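Local coordinates for mitogen activated protein kinase, putative (Leishmania donovani, PDB 4QNY) that probably phosphorylates serine and threonine residues of protein substrates as a mitogen-activated protein kinase, and binds an ATP analogue with magnesium, at residues A[85-90]-A[104-109]; A[49-54]-A[100-105]. All coordinates share one frame; numbering follows the deposited sequence. Where two conformers were deposited one is given.

Interaction 1 of 2, residues A[85-90]-A[104-109]; sequences GLRNIL and VMDIME. With ANP (phosphoaminophosphonic acid-adenylate ester), chain D.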
loop_
_atom_site.group_PDB
_atom_site.type_symbol
_atom_site.label_atom_id
_atom_site.label_comp_id
_atom_site.label_asym_id
_atom_site.label_seq_id
_atom_site.Cartn_x
_atom_site.Cartn_y
_atom_site.Cartn_z
ATOM N N GLY A 85 6.757 9.676 6.702
ATOM C CA GLY A 85 6.977 11.099 6.520
ATOM C C GLY A 85 7.981 11.440 5.438
ATOM O O GLY A 85 8.782 10.602 5.026
ATOM N N LEU A 86 7.931 12.686 4.981
ATOM C CA LEU A 86 8.845 13.170 3.956
ATOM C C LEU A 86 9.865 14.128 4.563
ATOM O O LEU A 86 9.495 15.122 5.187
ATOM C CB LEU A 86 8.069 13.861 2.832
ATOM C CG LEU A 86 8.861 14.254 1.585
ATOM C CD1 LEU A 86 9.338 13.015 0.846
ATOM C CD2 LEU A 86 8.024 15.139 0.676
ATOM N N ARG A 87 11.148 13.829 4.380
ATOM C CA ARG A 87 12.203 14.666 4.941
ATOM C C ARG A 87 12.834 15.590 3.904
ATOM O O ARG A 87 13.201 16.721 4.224
ATOM C CB ARG A 87 13.289 13.803 5.591
ATOM C CG ARG A 87 13.246 13.804 7.114
ATOM C CD ARG A 87 14.643 13.721 7.711
ATOM N NE ARG A 87 14.640 13.951 9.154
ATOM C CZ ARG A 87 15.735 14.124 9.886
ATOM N NH1 ARG A 87 16.931 14.097 9.312
ATOM N NH2 ARG A 87 15.637 14.329 11.193
ATOM N N ASN A 88 12.959 15.117 2.667
ATOM C CA ASN A 88 13.602 15.908 1.620
ATOM C C ASN A 88 13.318 15.404 0.206
ATOM O O ASN A 88 12.919 14.256 0.011
ATOM C CB ASN A 88 15.116 15.943 1.853
ATOM C CG ASN A 88 15.752 17.233 1.371
ATOM O OD1 ASN A 88 15.244 17.889 0.462
ATOM N ND2 ASN A 88 16.872 17.602 1.981
ATOM N N ILE A 89 13.524 16.282 -0.773
ATOM C CA ILE A 89 13.424 15.927 -2.186
ATOM C C ILE A 89 14.670 16.405 -2.932
ATOM O O ILE A 89 14.828 17.598 -3.189
ATOM C CB ILE A 89 12.172 16.537 -2.850
ATOM C CG1 ILE A 89 10.902 16.130 -2.098
ATOM C CG2 ILE A 89 12.085 16.114 -4.311
ATOM C CD1 ILE A 89 10.574 14.658 -2.204
ATOM N N LEU A 90 15.548 15.470 -3.278
ATOM C CA LEU A 90 16.803 15.807 -3.942
ATOM C C LEU A 90 16.676 15.738 -5.460
ATOM O O LEU A 90 16.453 14.669 -6.025
ATOM C CB LEU A 90 17.921 14.877 -3.472
ATOM C CG LEU A 90 18.141 14.796 -1.961
ATOM C CD1 LEU A 90 19.310 13.877 -1.641
ATOM C CD2 LEU A 90 18.362 16.180 -1.371
ATOM N N VAL A 104 13.574 11.406 0.067
ATOM C CA VAL A 104 14.120 11.181 1.401
ATOM C C VAL A 104 13.016 11.082 2.450
ATOM O O VAL A 104 12.277 12.040 2.680
ATOM C CB VAL A 104 15.099 12.298 1.797
ATOM C CG1 VAL A 104 15.600 12.089 3.214
ATOM C CG2 VAL A 104 16.262 12.350 0.817
ATOM N N MET A 105 12.915 9.918 3.084
ATOM C CA MET A 105 11.867 9.660 4.066
ATOM C C MET A 105 12.439 9.218 5.408
ATOM O O MET A 105 13.617 8.871 5.506
ATOM C CB MET A 105 10.907 8.588 3.548
ATOM C CG MET A 105 10.409 8.816 2.134
ATOM S SD MET A 105 9.814 7.288 1.388
ATOM C CE MET A 105 11.331 6.338 1.314
ATOM N N ASP A 106 11.598 9.229 6.439
ATOM C CA ASP A 106 11.968 8.666 7.733
ATOM C C ASP A 106 12.246 7.175 7.586
ATOM O O ASP A 106 11.692 6.518 6.704
ATOM C CB ASP A 106 10.865 8.899 8.768
ATOM C CG ASP A 106 10.723 10.357 9.154
ATOM O OD1 ASP A 106 11.760 11.024 9.357
ATOM O OD2 ASP A 106 9.574 10.836 9.259
ATOM N N ILE A 107 13.103 6.640 8.446
ATOM C CA ILE A 107 13.484 5.238 8.351
ATOM C C ILE A 107 12.631 4.359 9.268
ATOM O O ILE A 107 12.308 4.737 10.396
ATOM C CB ILE A 107 14.990 5.042 8.679
ATOM C CG1 ILE A 107 15.424 3.599 8.412
ATOM C CG2 ILE A 107 15.301 5.456 10.111
ATOM C CD1 ILE A 107 15.330 3.196 6.959
ATOM N N MET A 108 12.242 3.196 8.757
ATOM C CA MET A 108 11.562 2.189 9.559
ATOM C C MET A 108 12.381 0.904 9.526
ATOM O O MET A 108 13.140 0.669 8.586
ATOM C CB MET A 108 10.139 1.951 9.050
ATOM C CG MET A 108 9.217 3.156 9.202
ATOM S SD MET A 108 8.805 3.526 10.921
ATOM C CE MET A 108 7.722 2.151 11.309
ATOM N N GLU A 109 12.230 0.077 10.555
ATOM C CA GLU A 109 13.072 -1.105 10.717
ATOM C C GLU A 109 12.853 -2.148 9.619
ATOM O O GLU A 109 13.815 -2.702 9.087
ATOM C CB GLU A 109 12.834 -1.729 12.094
ATOM C CG GLU A 109 13.264 -0.832 13.248
ATOM C CD GLU A 109 12.979 -1.439 14.608
ATOM O OE1 GLU A 109 12.754 -2.665 14.680
ATOM O OE2 GLU A 109 12.982 -0.688 15.607
HETATM P PG ANP D . 6.846 2.709 -6.304
HETATM O O1G ANP D . 8.313 2.967 -6.450
HETATM O O2G ANP D . 6.161 3.981 -5.671
HETATM O O3G ANP D . 6.217 2.451 -7.733
HETATM P PB ANP D . 7.943 0.664 -4.675
HETATM O O1B ANP D . 8.954 0.437 -5.751
HETATM O O2B ANP D . 7.568 -0.711 -4.050
HETATM N N3B ANP D . 6.552 1.362 -5.313
HETATM P PA ANP D . 8.265 1.423 -2.030
HETATM O O1A ANP D . 7.153 0.479 -1.774
HETATM O O2A ANP D . 7.997 2.827 -1.480
HETATM O O3A ANP D . 8.555 1.607 -3.590
HETATM O "O5'" ANP D . 9.581 0.809 -1.397
HETATM C "C5'" ANP D . 9.984 -0.554 -1.644
HETATM C "C4'" ANP D . 10.447 -1.173 -0.348
HETATM O "O4'" ANP D . 11.429 -0.322 0.278
HETATM C "C3'" ANP D . 9.371 -1.359 0.712
HETATM O "O3'" ANP D . 8.646 -2.565 0.499
HETATM C "C2'" ANP D . 10.193 -1.406 2.002
HETATM O "O2'" ANP D . 10.700 -2.712 2.255
HETATM C "C1'" ANP D . 11.340 -0.436 1.688
HETATM N N9 ANP D . 11.151 0.897 2.248
HETATM C C8 ANP D . 10.495 1.949 1.672
HETATM N N7 ANP D . 10.473 3.041 2.405
HETATM C C5 ANP D . 11.166 2.668 3.546
HETATM C C6 ANP D . 11.497 3.377 4.723
HETATM N N6 ANP D . 11.159 4.648 4.946
HETATM N N1 ANP D . 12.198 2.717 5.673
HETATM C C2 ANP D . 12.538 1.443 5.456
HETATM N N3 ANP D . 12.283 0.678 4.391
HETATM C C4 ANP D . 11.590 1.355 3.470
HETATM O O HOH W 1 6.921 9.480 9.720
#
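Val104 lays its side chain against CB of Arg87 and against CB and the backbone of Asn88. Its CG1 lies anti to the backbone N (chi1 177°) and meets Arg87 CB at 3.7 Å. Its CG2 turns to Asn88 CB, with the CG of Leu90 a little farther along the strand. The backbones run antiparallel, and a classic beta bulge interrupts them. Val104 O accepts from two donors, Arg87 N at 2.7 Å and Asn88 N at 3.2 Å, both from the same face of its carbonyl plane. Val104 N returns a bond to Asn88 O at 2.9 Å. Past the bulge the pairing thins: Asp106 N makes only a weak bond to Gly85 O. A water donates to Asp106 OD2 and weakly accepts from Gly85 N. The guanidinium of Arg87 passes near the carboxylate of Asp106, the two planes 66° apart. Arg87 NE and Asp106 OD1 are 4.1 Å apart, but no N-H points at the oxygen, so any attraction is of charge alone. The polar end of Asn88 leads away from Val104, and its ND2 is hydrogen-bonded to Tyr22 OH. Beyond the pairing the chain meets the nucleotide. Asp106 O accepts from N6 of the bound ANP at 2.6 Å, and Met108 N donates to ANP N1 at 3.1 Å. Ile107 CD1 also touches the adenine. This two-bond grip on adenine is the signature of the protein kinase hinge.

Interaction 2 of 2, residues A[49-54]-A[100-105]; sequences VAMKRV and HFYIVM. With ANP (phosphoaminophosphonic acid-adenylate ester), chain D.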
loop_
_atom_site.group_PDB
_atom_site.type_symbol
_atom_site.label_atom_id
_atom_site.label_comp_id
_atom_site.label_asym_id
_atom_site.label_seq_id
_atom_site.Cartn_x
_atom_site.Cartn_y
_atom_site.Cartn_z
ATOM N N VAL A 49 18.072 7.513 7.971
ATOM C CA VAL A 49 17.057 8.036 7.067
ATOM C C VAL A 49 16.970 7.163 5.815
ATOM O O VAL A 49 17.967 6.583 5.384
ATOM C CB VAL A 49 17.359 9.514 6.697
ATOM C CG1 VAL A 49 17.446 9.715 5.188
ATOM C CG2 VAL A 49 16.324 10.442 7.318
ATOM N N ALA A 50 15.770 7.047 5.251
ATOM C CA ALA A 50 15.566 6.248 4.047
ATOM C C ALA A 50 15.585 7.116 2.793
ATOM O O ALA A 50 15.007 8.202 2.767
ATOM C CB ALA A 50 14.257 5.481 4.138
ATOM N N MET A 51 16.253 6.626 1.754
ATOM C CA MET A 51 16.343 7.346 0.492
ATOM C C MET A 51 15.832 6.495 -0.665
ATOM O O MET A 51 16.327 5.395 -0.908
ATOM C CB MET A 51 17.783 7.788 0.224
ATOM C CG MET A 51 18.322 8.778 1.243
ATOM S SD MET A 51 19.920 9.458 0.765
ATOM C CE MET A 51 19.491 10.287 -0.764
ATOM N N LYS A 52 14.838 7.018 -1.375
ATOM C CA LYS A 52 14.206 6.298 -2.472
ATOM C C LYS A 52 14.597 6.897 -3.821
ATOM O O LYS A 52 14.174 8.000 -4.165
ATOM C CB LYS A 52 12.685 6.315 -2.301
ATOM C CG LYS A 52 11.916 5.500 -3.325
ATOM C CD LYS A 52 10.427 5.523 -3.014
ATOM C CE LYS A 52 9.637 4.667 -3.985
ATOM N NZ LYS A 52 8.187 4.652 -3.649
ATOM N N ARG A 53 15.408 6.166 -4.580
ATOM C CA ARG A 53 15.866 6.643 -5.879
ATOM C C ARG A 53 14.823 6.395 -6.961
ATOM O O ARG A 53 14.205 5.333 -7.011
ATOM C CB ARG A 53 17.188 5.971 -6.269
ATOM C CG ARG A 53 17.848 6.568 -7.509
ATOM C CD ARG A 53 19.102 5.800 -7.909
ATOM N NE ARG A 53 19.846 6.471 -8.973
ATOM C CZ ARG A 53 19.681 6.231 -10.271
ATOM N NH1 ARG A 53 18.794 5.332 -10.675
ATOM N NH2 ARG A 53 20.406 6.890 -11.166
ATOM N N VAL A 54 14.631 7.388 -7.820
ATOM C CA VAL A 54 13.758 7.253 -8.979
ATOM C C VAL A 54 14.604 7.274 -10.248
ATOM O O VAL A 54 15.282 8.262 -10.525
ATOM C CB VAL A 54 12.710 8.377 -9.030
ATOM C CG1 VAL A 54 11.837 8.233 -10.260
ATOM C CG2 VAL A 54 11.864 8.372 -7.764
ATOM N N HIS A 100 16.969 11.549 -13.071
ATOM C CA HIS A 100 16.814 10.819 -11.818
ATOM C C HIS A 100 16.649 11.801 -10.664
ATOM O O HIS A 100 17.004 12.971 -10.788
ATOM C CB HIS A 100 18.021 9.919 -11.556
ATOM C CG HIS A 100 19.221 10.662 -11.058
ATOM N ND1 HIS A 100 20.053 11.378 -11.892
ATOM C CD2 HIS A 100 19.721 10.812 -9.809
ATOM C CE1 HIS A 100 21.018 11.931 -11.179
ATOM N NE2 HIS A 100 20.838 11.604 -9.912
ATOM N N PHE A 101 16.121 11.320 -9.541
ATOM C CA PHE A 101 16.057 12.123 -8.323
ATOM C C PHE A 101 15.770 11.240 -7.111
ATOM O O PHE A 101 15.358 10.088 -7.256
ATOM C CB PHE A 101 15.007 13.234 -8.449
ATOM C CG PHE A 101 13.592 12.767 -8.270
ATOM C CD1 PHE A 101 12.898 12.195 -9.321
ATOM C CD2 PHE A 101 12.946 12.927 -7.054
ATOM C CE1 PHE A 101 11.594 11.775 -9.160
ATOM C CE2 PHE A 101 11.645 12.508 -6.887
ATOM C CZ PHE A 101 10.966 11.932 -7.942
ATOM N N TYR A 102 15.993 11.785 -5.919
ATOM C CA TYR A 102 15.873 11.013 -4.686
ATOM C C TYR A 102 14.742 11.489 -3.781
ATOM O O TYR A 102 14.533 12.688 -3.598
ATOM C CB TYR A 102 17.191 11.052 -3.910
ATOM C CG TYR A 102 18.254 10.129 -4.458
ATOM C CD1 TYR A 102 18.416 8.848 -3.949
ATOM C CD2 TYR A 102 19.093 10.537 -5.487
ATOM C CE1 TYR A 102 19.385 7.999 -4.446
ATOM C CE2 TYR A 102 20.066 9.694 -5.990
ATOM C CZ TYR A 102 20.207 8.427 -5.466
ATOM O OH TYR A 102 21.171 7.582 -5.963
ATOM N N ILE A 103 14.021 10.529 -3.213
ATOM C CA ILE A 103 13.000 10.808 -2.213
ATOM C C ILE A 103 13.525 10.432 -0.834
ATOM O O ILE A 103 13.883 9.278 -0.595
ATOM C CB ILE A 103 11.698 10.036 -2.496
ATOM C CG1 ILE A 103 11.151 10.399 -3.878
ATOM C CG2 ILE A 103 10.667 10.317 -1.414
ATOM C CD1 ILE A 103 10.028 9.499 -4.341
ATOM N N VAL A 104 13.574 11.406 0.067
ATOM C CA VAL A 104 14.120 11.181 1.401
ATOM C C VAL A 104 13.016 11.082 2.450
ATOM O O VAL A 104 12.277 12.040 2.680
ATOM C CB VAL A 104 15.099 12.298 1.797
ATOM C CG1 VAL A 104 15.600 12.089 3.214
ATOM C CG2 VAL A 104 16.262 12.350 0.817
ATOM N N MET A 105 12.915 9.918 3.084
ATOM C CA MET A 105 11.867 9.660 4.066
ATOM C C MET A 105 12.439 9.218 5.408
ATOM O O MET A 105 13.617 8.871 5.506
ATOM C CB MET A 105 10.907 8.588 3.548
ATOM C CG MET A 105 10.409 8.816 2.134
ATOM S SD MET A 105 9.814 7.288 1.388
ATOM C CE MET A 105 11.331 6.338 1.314
HETATM P PG ANP D . 6.846 2.709 -6.304
HETATM O O1G ANP D . 8.313 2.967 -6.450
HETATM O O2G ANP D . 6.161 3.981 -5.671
HETATM O O3G ANP D . 6.217 2.451 -7.733
HETATM P PB ANP D . 7.943 0.664 -4.675
HETATM O O1B ANP D . 8.954 0.437 -5.751
HETATM O O2B ANP D . 7.568 -0.711 -4.050
HETATM N N3B ANP D . 6.552 1.362 -5.313
HETATM P PA ANP D . 8.265 1.423 -2.030
HETATM O O1A ANP D . 7.153 0.479 -1.774
HETATM O O2A ANP D . 7.997 2.827 -1.480
HETATM O O3A ANP D . 8.555 1.607 -3.590
HETATM O "O5'" ANP D . 9.581 0.809 -1.397
HETATM C "C5'" ANP D . 9.984 -0.554 -1.644
HETATM C "C4'" ANP D . 10.447 -1.173 -0.348
HETATM O "O4'" ANP D . 11.429 -0.322 0.278
HETATM C "C3'" ANP D . 9.371 -1.359 0.712
HETATM O "O3'" ANP D . 8.646 -2.565 0.499
HETATM C "C2'" ANP D . 10.193 -1.406 2.002
HETATM O "O2'" ANP D . 10.700 -2.712 2.255
HETATM C "C1'" ANP D . 11.340 -0.436 1.688
HETATM N N9 ANP D . 11.151 0.897 2.248
HETATM C C8 ANP D . 10.495 1.949 1.672
HETATM N N7 ANP D . 10.473 3.041 2.405
HETATM C C5 ANP D . 11.166 2.668 3.546
HETATM C C6 ANP D . 11.497 3.377 4.723
HETATM N N6 ANP D . 11.159 4.648 4.946
HETATM N N1 ANP D . 12.198 2.717 5.673
HETATM C C2 ANP D . 12.538 1.443 5.456
HETATM N N3 ANP D . 12.283 0.678 4.391
HETATM C C4 ANP D . 11.590 1.355 3.470
#
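Lys52 NZ is gripped by the phosphates of ANP: it donates to O2A at 2.8 Å and O2G at 2.9 Å, with a longer bond to O3A. It also forms a salt bridge with Glu71 of helix 62-77. This matches the lysine–glutamate pair of the protein kinase N-lobe, joining sheet, helix and nucleotide. The lysine chain is extended throughout, its CG anti to the backbone N (chi1 -175°), which carries NZ from the sheet to the phosphates. Its root is held in the antiparallel pairing of 49-54 with 100-105, where Lys52 N bonds to Ile103 O at 2.6 Å, in the carbonyl plane. Ala50 and Met105 form a hydrogen-bonded pair, and their side chains meet the adenine. Ala50 CB touches ANP N6, while Met105 CE touches both ANP N7 and Lys52 CB. On the same face, Val54 CG2 sits over the Phe101 ring, a CH-pi contact. The other face carries Met51, Arg53, Tyr102 and Val104. Met51 CE reaches Tyr102 CD1 at 3.7 Å. Glu14 takes a salt bridge from Arg53 NE and a hydrogen bond with Tyr102 OH, tying helix 8-16 to this face. Arg53 CG stands over one face of the Tyr102 ring, 4.0 Å from its centroid and 26° off the ring normal.

In the fold
Strand 101-106 lies between the other two strands in the antiparallel N-lobe sheet. Interaction 1 joins it to 86-90, an outermost strand of the sheet, and interaction 2 joins it to 47-54. The two contacts share Val104 and Met105, and their centres are 7 Å apart. They also touch through side chains: Leu90 CD1 packs on Met51 CE at 3.7 Å, and Arg87 CD meets Val49 CG2 at 3.7 Å. Leu90 O probably accepts from Tyr102 N at 2.9 Å. Both contacts reach ANP. Interaction 1 includes the residues that bond to the adenine, Asp106 and Met108. Interaction 2 reaches the phosphates, with the Lys52 side chain about 6 Å from a bound magnesium ion.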